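Local coordinates for GCN5-related N-acetyltransferase (Streptococcus suis, PDB 3G3S), which is a putative acetyltransferase of the GNAT family, whose members typically transfer an acetyl group from acetyl-coenzyme A to an amine, at residues F13-C24 with A45-L56. Numbering follows the deposited sequence.
Sequences FGDWPETIIWTC and ALYGRQSFFGFL
Helix 19-24, reaching Ala45, Tyr47, Phe53 and Phe55 through its side chains, lies almost at a right angle across the antiparallel hairpin 45-56, its axis 7.9 Å from that of strand 45-48 and 9.5 Å from that of strand 52-56. No hydrogen bond joins the two segments; apolar contacts from the helix, and from Phe13, Trp16 and Glu18 ahead of it, cover the hairpin, part of this GNAT-family protein's mixed sheet. Phe55 lies at the middle of the contact. Ile21 lays CG1 over one face of that ring, a CH-pi contact 3.8 Å from Ile21 CG1 to the Phe55 centroid, while Phe55 turns its edge to the face of Trp16, ring planes at 86°, in an offset edge-to-face pair. The methylenes of Glu18, the N-cap residue, meet Phe55 CE2 obliquely.

Ile20 divides its branches between the strands. Its CG2, anti to the backbone N, presses on Tyr47 CB at 3.4 Å and also meets Phe55 CE1; CG1, beside the backbone N (chi1 -70°), carries CD1 over the face of Phe53, with Ile20 CD1 4.2 Å from that ring's centroid. One turn on, Cys24 CB rests on Ala45 CB at 3.8 Å, and Phe13 CZ approaches the same methyl at 3.8 Å. Thr23 CG2 lies against the Tyr47 ring.

The polar ends of these last two are held by strand 170-181: Thr23 OG1 hydrogen-bonds to Ser180 O, and Tyr47 OH to Tyr178 O. Strand 31-34 borders the Cys24 and Ala45 end through Ile32, whereas strand 73-77 continues the sheet beyond strand 52-58.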
ATOM      1  N   PHE A  13       9.058  -3.797  13.366  1.00 22.51           N
ATOM      2  CA  PHE A  13       9.642  -2.498  13.027  1.00 24.60           C
ATOM      3  C   PHE A  13       8.946  -1.392  13.798  1.00 26.66           C
ATOM      4  O   PHE A  13       9.545  -0.352  14.091  1.00 26.93           O
ATOM      5  CB  PHE A  13       9.522  -2.235  11.525  1.00 24.22           C
ATOM      6  CG  PHE A  13      10.422  -3.094  10.697  1.00 28.76           C
ATOM      7  CD1 PHE A  13      11.725  -2.687  10.412  1.00 25.07           C
ATOM      8  CD2 PHE A  13       9.999  -4.315  10.243  1.00 28.12           C
ATOM      9  CE1 PHE A  13      12.566  -3.476   9.646  1.00 22.87           C
ATOM     10  CE2 PHE A  13      10.829  -5.112   9.493  1.00 25.51           C
ATOM     11  CZ  PHE A  13      12.125  -4.688   9.193  1.00 24.90           C
ATOM     12  N   GLY A  14       7.676  -1.635  14.109  1.00 29.20           N
ATOM     13  CA  GLY A  14       6.900  -0.749  14.948  1.00 31.39           C
ATOM     14  C   GLY A  14       6.771   0.594  14.303  1.00 31.79           C
ATOM     15  O   GLY A  14       6.619   0.679  13.090  1.00 32.31           O
ATOM     16  N   ASP A  15       6.856   1.630  15.141  1.00 32.66           N
ATOM     17  CA  ASP A  15       6.793   3.013  14.735  1.00 35.72           C
ATOM     18  C   ASP A  15       8.231   3.501  14.494  1.00 33.60           C
ATOM     19  O   ASP A  15       8.926   3.987  15.428  1.00 35.47           O
ATOM     20  CB  ASP A  15       6.135   3.808  15.852  1.00 38.57           C
ATOM     21  CG  ASP A  15       5.819   5.219  15.456  1.00 51.38           C
ATOM     22  OD1 ASP A  15       6.356   5.706  14.420  1.00 63.04           O
ATOM     23  OD2 ASP A  15       5.013   5.833  16.199  1.00 63.46           O
ATOM     24  N   TRP A  16       8.674   3.342  13.249  1.00 26.70           N
ATOM     25  CA  TRP A  16      10.044   3.673  12.848  1.00 23.38           C
ATOM     26  C   TRP A  16       9.863   4.437  11.576  1.00 22.85           C
ATOM     27  O   TRP A  16       9.678   3.857  10.532  1.00 21.94           O
ATOM     28  CB  TRP A  16      10.857   2.380  12.650  1.00 22.71           C
ATOM     29  CG  TRP A  16      12.312   2.559  12.554  1.00 21.18           C
ATOM     30  CD1 TRP A  16      13.018   3.722  12.360  1.00 17.00           C
ATOM     31  CD2 TRP A  16      13.285   1.490  12.530  1.00 11.90           C
ATOM     32  NE1 TRP A  16      14.366   3.452  12.268  1.00 19.63           N
ATOM     33  CE2 TRP A  16      14.559   2.090  12.339  1.00 18.97           C
ATOM     34  CE3 TRP A  16      13.195   0.110  12.630  1.00 26.72           C
ATOM     35  CZ2 TRP A  16      15.721   1.360  12.294  1.00 22.87           C
ATOM     36  CZ3 TRP A  16      14.330  -0.600  12.567  1.00 12.15           C
ATOM     37  CH2 TRP A  16      15.584  -0.002  12.402  1.00 14.43           C
ATOM     38  N   PRO A  17       9.871   5.785  11.655  1.00 20.17           N
ATOM     39  CA  PRO A  17       9.547   6.579  10.491  1.00 20.87           C
ATOM     40  C   PRO A  17      10.676   6.777   9.442  1.00 23.12           C
ATOM     41  O   PRO A  17      11.011   7.908   9.088  1.00 24.24           O
ATOM     42  CB  PRO A  17       9.126   7.926  11.138  1.00 19.91           C
ATOM     43  CG  PRO A  17      10.052   8.085  12.266  1.00 20.66           C
ATOM     44  CD  PRO A  17      10.234   6.620  12.808  1.00 22.55           C
ATOM     45  N   GLU A  18      11.264   5.679   8.959  1.00 19.86           N
ATOM     46  CA  GLU A  18      12.216   5.730   7.870  1.00 21.28           C
ATOM     47  C   GLU A  18      11.501   5.227   6.621  1.00 21.51           C
ATOM     48  O   GLU A  18      11.061   4.083   6.570  1.00 18.18           O
ATOM     49  CB  GLU A  18      13.446   4.896   8.187  1.00 24.40           C
ATOM     50  CG  GLU A  18      14.345   5.541   9.210  1.00 22.57           C
ATOM     51  CD  GLU A  18      15.150   6.713   8.682  1.00 12.69           C
ATOM     52  OE1 GLU A  18      15.022   7.078   7.498  1.00 24.07           O
ATOM     53  OE2 GLU A  18      15.993   7.216   9.469  1.00 15.18           O
ATOM     54  N   THR A  19      11.423   6.062   5.583  1.00 19.74           N
ATOM     55  CA  THR A  19      10.571   5.718   4.447  1.00 19.93           C
ATOM     56  C   THR A  19      11.029   4.501   3.654  1.00 22.77           C
ATOM     57  O   THR A  19      10.223   3.876   3.010  1.00 25.22           O
ATOM     58  CB  THR A  19      10.298   6.920   3.500  1.00 22.15           C
ATOM     59  OG1 THR A  19      11.378   7.120   2.596  1.00 21.65           O
ATOM     60  CG2 THR A  19       9.973   8.218   4.321  1.00 20.10           C
ATOM     61  N   ILE A  20      12.311   4.158   3.713  1.00 23.13           N
ATOM     62  CA  ILE A  20      12.812   2.983   2.993  1.00 20.02           C
ATOM     63  C   ILE A  20      12.263   1.738   3.698  1.00 19.56           C
ATOM     64  O   ILE A  20      12.040   0.691   3.051  1.00 24.06           O
ATOM     65  CB  ILE A  20      14.339   2.989   2.928  1.00 21.51           C
ATOM     66  CG1 ILE A  20      14.835   4.097   1.992  1.00 20.85           C
ATOM     67  CG2 ILE A  20      14.909   1.572   2.484  1.00 15.04           C
ATOM     68  CD1 ILE A  20      16.269   4.512   2.208  1.00 18.54           C
ATOM     69  N   ILE A  21      12.083   1.806   5.016  1.00 18.05           N
ATOM     70  CA  ILE A  21      11.417   0.683   5.689  1.00 20.34           C
ATOM     71  C   ILE A  21       9.982   0.624   5.140  1.00 20.16           C
ATOM     72  O   ILE A  21       9.453  -0.419   4.809  1.00 17.74           O
ATOM     73  CB  ILE A  21      11.392   0.779   7.239  1.00 22.77           C
ATOM     74  CG1 ILE A  21      12.791   0.934   7.839  1.00 19.97           C
ATOM     75  CG2 ILE A  21      10.657  -0.480   7.841  1.00 19.56           C
ATOM     76  CD1 ILE A  21      12.779   1.264   9.336  1.00 18.78           C
ATOM     77  N   TRP A  22       9.325   1.774   5.040  1.00 19.79           N
ATOM     78  CA  TRP A  22       7.985   1.791   4.449  1.00 18.58           C
ATOM     79  C   TRP A  22       7.979   1.203   3.030  1.00 19.35           C
ATOM     80  O   TRP A  22       7.093   0.405   2.676  1.00 21.39           O
ATOM     81  CB  TRP A  22       7.391   3.229   4.421  1.00 19.96           C
ATOM     82  CG  TRP A  22       7.395   3.924   5.723  1.00 22.59           C
ATOM     83  CD1 TRP A  22       7.555   3.381   6.962  1.00 21.54           C
ATOM     84  CD2 TRP A  22       7.118   5.321   5.940  1.00 23.01           C
ATOM     85  NE1 TRP A  22       7.458   4.356   7.923  1.00 28.04           N
ATOM     86  CE2 TRP A  22       7.164   5.547   7.322  1.00 23.26           C
ATOM     87  CE3 TRP A  22       6.869   6.387   5.093  1.00 24.31           C
ATOM     88  CZ2 TRP A  22       6.969   6.799   7.883  1.00 25.48           C
ATOM     89  CZ3 TRP A  22       6.672   7.635   5.644  1.00 24.17           C
ATOM     90  CH2 TRP A  22       6.716   7.832   7.025  1.00 25.59           C
ATOM     91  N   THR A  23       8.958   1.577   2.210  1.00 17.99           N
ATOM     92  CA  THR A  23       9.072   1.026   0.879  1.00 20.48           C
ATOM     93  C   THR A  23       9.087  -0.505   0.940  1.00 20.67           C
ATOM     94  O   THR A  23       8.264  -1.196   0.300  1.00 21.58           O
ATOM     95  CB  THR A  23      10.329   1.552   0.211  1.00 18.84           C
ATOM     96  OG1 THR A  23      10.138   2.968  -0.034  1.00 17.73           O
ATOM     97  CG2 THR A  23      10.681   0.818  -1.161  1.00 19.85           C
ATOM     98  N   CYS A  24      10.011  -0.999   1.743  1.00 22.32           N
ATOM     99  CA  CYS A  24      10.188  -2.458   1.882  1.00 19.91           C
ATOM    100  C   CYS A  24       8.936  -3.200   2.393  1.00 20.70           C
ATOM    101  O   CYS A  24       8.574  -4.233   1.844  1.00 23.55           O
ATOM    102  CB  CYS A  24      11.385  -2.756   2.742  1.00 22.34           C
ATOM    103  SG  CYS A  24      12.920  -2.262   2.083  1.00 21.49           S
ATOM    104  N   ALA A  45      14.821  -5.197   6.690  1.00 20.20           N
ATOM    105  CA  ALA A  45      14.294  -4.538   5.529  1.00 18.99           C
ATOM    106  C   ALA A  45      15.542  -4.194   4.694  1.00 19.00           C
ATOM    107  O   ALA A  45      16.391  -3.370   5.090  1.00 19.55           O
ATOM    108  CB  ALA A  45      13.480  -3.280   5.927  1.00 19.21           C
ATOM    109  N   LEU A  46      15.664  -4.825   3.533  1.00 20.89           N
ATOM    110  CA  LEU A  46      16.829  -4.663   2.671  1.00 22.09           C
ATOM    111  C   LEU A  46      16.426  -4.025   1.371  1.00 22.77           C
ATOM    112  O   LEU A  46      15.562  -4.533   0.656  1.00 23.09           O
ATOM    113  CB  LEU A  46      17.457  -6.034   2.421  1.00 21.86           C
ATOM    114  CG  LEU A  46      18.699  -6.108   1.541  1.00 26.06           C
ATOM    115  CD1 LEU A  46      19.861  -5.393   2.175  1.00 24.57           C
ATOM    116  CD2 LEU A  46      19.038  -7.604   1.233  1.00 21.67           C
ATOM    117  N   TYR A  47      17.044  -2.893   1.081  1.00 22.87           N
ATOM    118  CA  TYR A  47      16.719  -2.121  -0.096  1.00 22.07           C
ATOM    119  C   TYR A  47      17.959  -1.697  -0.790  1.00 17.95           C
ATOM    120  O   TYR A  47      18.915  -1.323  -0.136  1.00 19.33           O
ATOM    121  CB  TYR A  47      15.959  -0.870   0.300  1.00 21.69           C
ATOM    122  CG  TYR A  47      15.648   0.027  -0.882  1.00 24.50           C
ATOM    123  CD1 TYR A  47      14.482  -0.134  -1.599  1.00 26.11           C
ATOM    124  CD2 TYR A  47      16.520   1.048  -1.273  1.00 31.46           C
ATOM    125  CE1 TYR A  47      14.186   0.693  -2.686  1.00 20.37           C
ATOM    126  CE2 TYR A  47      16.243   1.862  -2.391  1.00 19.61           C
ATOM    127  CZ  TYR A  47      15.060   1.684  -3.073  1.00 26.35           C
ATOM    128  OH  TYR A  47      14.724   2.504  -4.134  1.00 22.32           O
ATOM    129  N   GLY A  48      17.938  -1.734  -2.120  1.00 20.83           N
ATOM    130  CA  GLY A  48      19.043  -1.257  -2.924  1.00 23.81           C
ATOM    131  C   GLY A  48      19.363  -2.149  -4.097  1.00 27.52           C
ATOM    132  O   GLY A  48      18.732  -3.199  -4.284  1.00 29.35           O
ATOM    133  N   ARG A  49      20.329  -1.705  -4.902  1.00 29.59           N
ATOM    134  CA  ARG A  49      20.780  -2.447  -6.086  1.00 32.59           C
ATOM    135  C   ARG A  49      22.294  -2.272  -6.249  1.00 35.53           C
ATOM    136  O   ARG A  49      23.027  -3.251  -6.414  1.00 37.19           O
ATOM    137  CB  ARG A  49      20.013  -1.991  -7.330  1.00 31.97           C
ATOM    138  CG  ARG A  49      19.945  -3.051  -8.430  1.00 43.34           C
ATOM    139  CD  ARG A  49      19.091  -2.677  -9.682  1.00 45.32           C
ATOM    140  NE  ARG A  49      19.794  -1.772 -10.601  1.00 57.89           N
ATOM    141  CZ  ARG A  49      20.592  -2.174 -11.586  1.00 61.25           C
ATOM    142  N   GLN A  50      22.747  -1.030  -6.210  1.00 36.89           N
ATOM    143  CA  GLN A  50      24.170  -0.692  -6.264  1.00 40.63           C
ATOM    144  C   GLN A  50      24.658  -0.287  -4.879  1.00 38.53           C
ATOM    145  O   GLN A  50      25.724  -0.719  -4.443  1.00 39.58           O
ATOM    146  CB  GLN A  50      24.390   0.439  -7.242  1.00 42.89           C
ATOM    147  CG  GLN A  50      23.960   0.095  -8.670  1.00 51.60           C
ATOM    148  CD  GLN A  50      24.194   1.232  -9.637  1.00 53.82           C
ATOM    149  OE1 GLN A  50      23.926   2.388  -9.326  1.00 61.77           O
ATOM    150  NE2 GLN A  50      24.690   0.906 -10.823  1.00 54.94           N
ATOM    151  N   SER A  51      23.899   0.576  -4.213  1.00 32.48           N
ATOM    152  CA  SER A  51      24.146   0.875  -2.811  1.00 30.23           C
ATOM    153  C   SER A  51      22.900   0.350  -2.070  1.00 27.40           C
ATOM    154  O   SER A  51      21.852   0.150  -2.690  1.00 28.00           O
ATOM    155  CB  SER A  51      24.361   2.359  -2.568  1.00 30.08           C
ATOM    156  OG  SER A  51      23.138   3.013  -2.616  1.00 34.99           O
ATOM    157  N   PHE A  52      23.019   0.107  -0.769  1.00 22.97           N
ATOM    158  CA  PHE A  52      21.963  -0.502   0.011  1.00 20.53           C
ATOM    159  C   PHE A  52      21.800   0.056   1.393  1.00 17.59           C
ATOM    160  O   PHE A  52      22.729   0.639   1.976  1.00 21.28           O
ATOM    161  CB  PHE A  52      22.303  -1.991   0.268  1.00 20.39           C
ATOM    162  CG  PHE A  52      22.354  -2.846  -0.960  1.00 25.68           C
ATOM    163  CD1 PHE A  52      23.481  -2.850  -1.783  1.00 31.58           C
ATOM    164  CD2 PHE A  52      21.298  -3.687  -1.275  1.00 28.40           C
ATOM    165  CE1 PHE A  52      23.520  -3.653  -2.921  1.00 31.59           C
ATOM    166  CE2 PHE A  52      21.341  -4.475  -2.405  1.00 31.24           C
ATOM    167  CZ  PHE A  52      22.448  -4.467  -3.217  1.00 27.75           C
ATOM    168  N   PHE A  53      20.608  -0.176   1.922  1.00 20.28           N
ATOM    169  CA  PHE A  53      20.285  -0.008   3.316  1.00 19.14           C
ATOM    170  C   PHE A  53      19.786  -1.332   3.830  1.00 17.97           C
ATOM    171  O   PHE A  53      19.025  -2.033   3.155  1.00 21.23           O
ATOM    172  CB  PHE A  53      19.189   1.018   3.538  1.00 21.24           C
ATOM    173  CG  PHE A  53      19.708   2.413   3.541  1.00 19.71           C
ATOM    174  CD1 PHE A  53      19.953   3.077   2.346  1.00 26.86           C
ATOM    175  CD2 PHE A  53      19.977   3.058   4.736  1.00 25.98           C
ATOM    176  CE1 PHE A  53      20.455   4.370   2.356  1.00 19.73           C
ATOM    177  CE2 PHE A  53      20.485   4.377   4.744  1.00 24.55           C
ATOM    178  CZ  PHE A  53      20.718   5.015   3.573  1.00 16.16           C
ATOM    179  N   GLY A  54      20.136  -1.596   5.074  1.00 19.79           N
ATOM    180  CA  GLY A  54      19.696  -2.772   5.808  1.00 23.24           C
ATOM    181  C   GLY A  54      19.172  -2.266   7.140  1.00 18.99           C
ATOM    182  O   GLY A  54      19.955  -1.857   7.987  1.00 19.44           O
ATOM    183  N   PHE A  55      17.855  -2.200   7.293  1.00 19.66           N
ATOM    184  CA  PHE A  55      17.253  -1.799   8.563  1.00 20.96           C
ATOM    185  C   PHE A  55      16.938  -3.033   9.344  1.00 18.91           C
ATOM    186  O   PHE A  55      16.149  -3.867   8.901  1.00 22.29           O
ATOM    187  CB  PHE A  55      15.989  -1.000   8.356  1.00 19.97           C
ATOM    188  CG  PHE A  55      16.227   0.353   7.751  1.00 17.37           C
ATOM    189  CD1 PHE A  55      16.259   0.516   6.375  1.00 20.12           C
ATOM    190  CD2 PHE A  55      16.439   1.448   8.569  1.00 24.66           C
ATOM    191  CE1 PHE A  55      16.452   1.774   5.827  1.00 22.82           C
ATOM    192  CE2 PHE A  55      16.648   2.729   8.023  1.00 22.84           C
ATOM    193  CZ  PHE A  55      16.659   2.883   6.669  1.00 19.83           C
ATOM    194  N   LEU A  56      17.493  -3.107  10.545  1.00 20.22           N
ATOM    195  CA  LEU A  56      17.419  -4.324  11.361  1.00 21.66           C
ATOM    196  C   LEU A  56      16.514  -4.202  12.580  1.00 20.15           C
ATOM    197  O   LEU A  56      16.829  -3.467  13.480  1.00 22.80           O
ATOM    198  CB  LEU A  56      18.838  -4.635  11.813  1.00 19.66           C
ATOM    199  CG  LEU A  56      19.783  -4.916  10.634  1.00 22.17           C
ATOM    200  CD1 LEU A  56      21.233  -4.462  11.017  1.00 19.82           C
ATOM    201  CD2 LEU A  56      19.631  -6.371  10.210  1.00 21.11           C
TER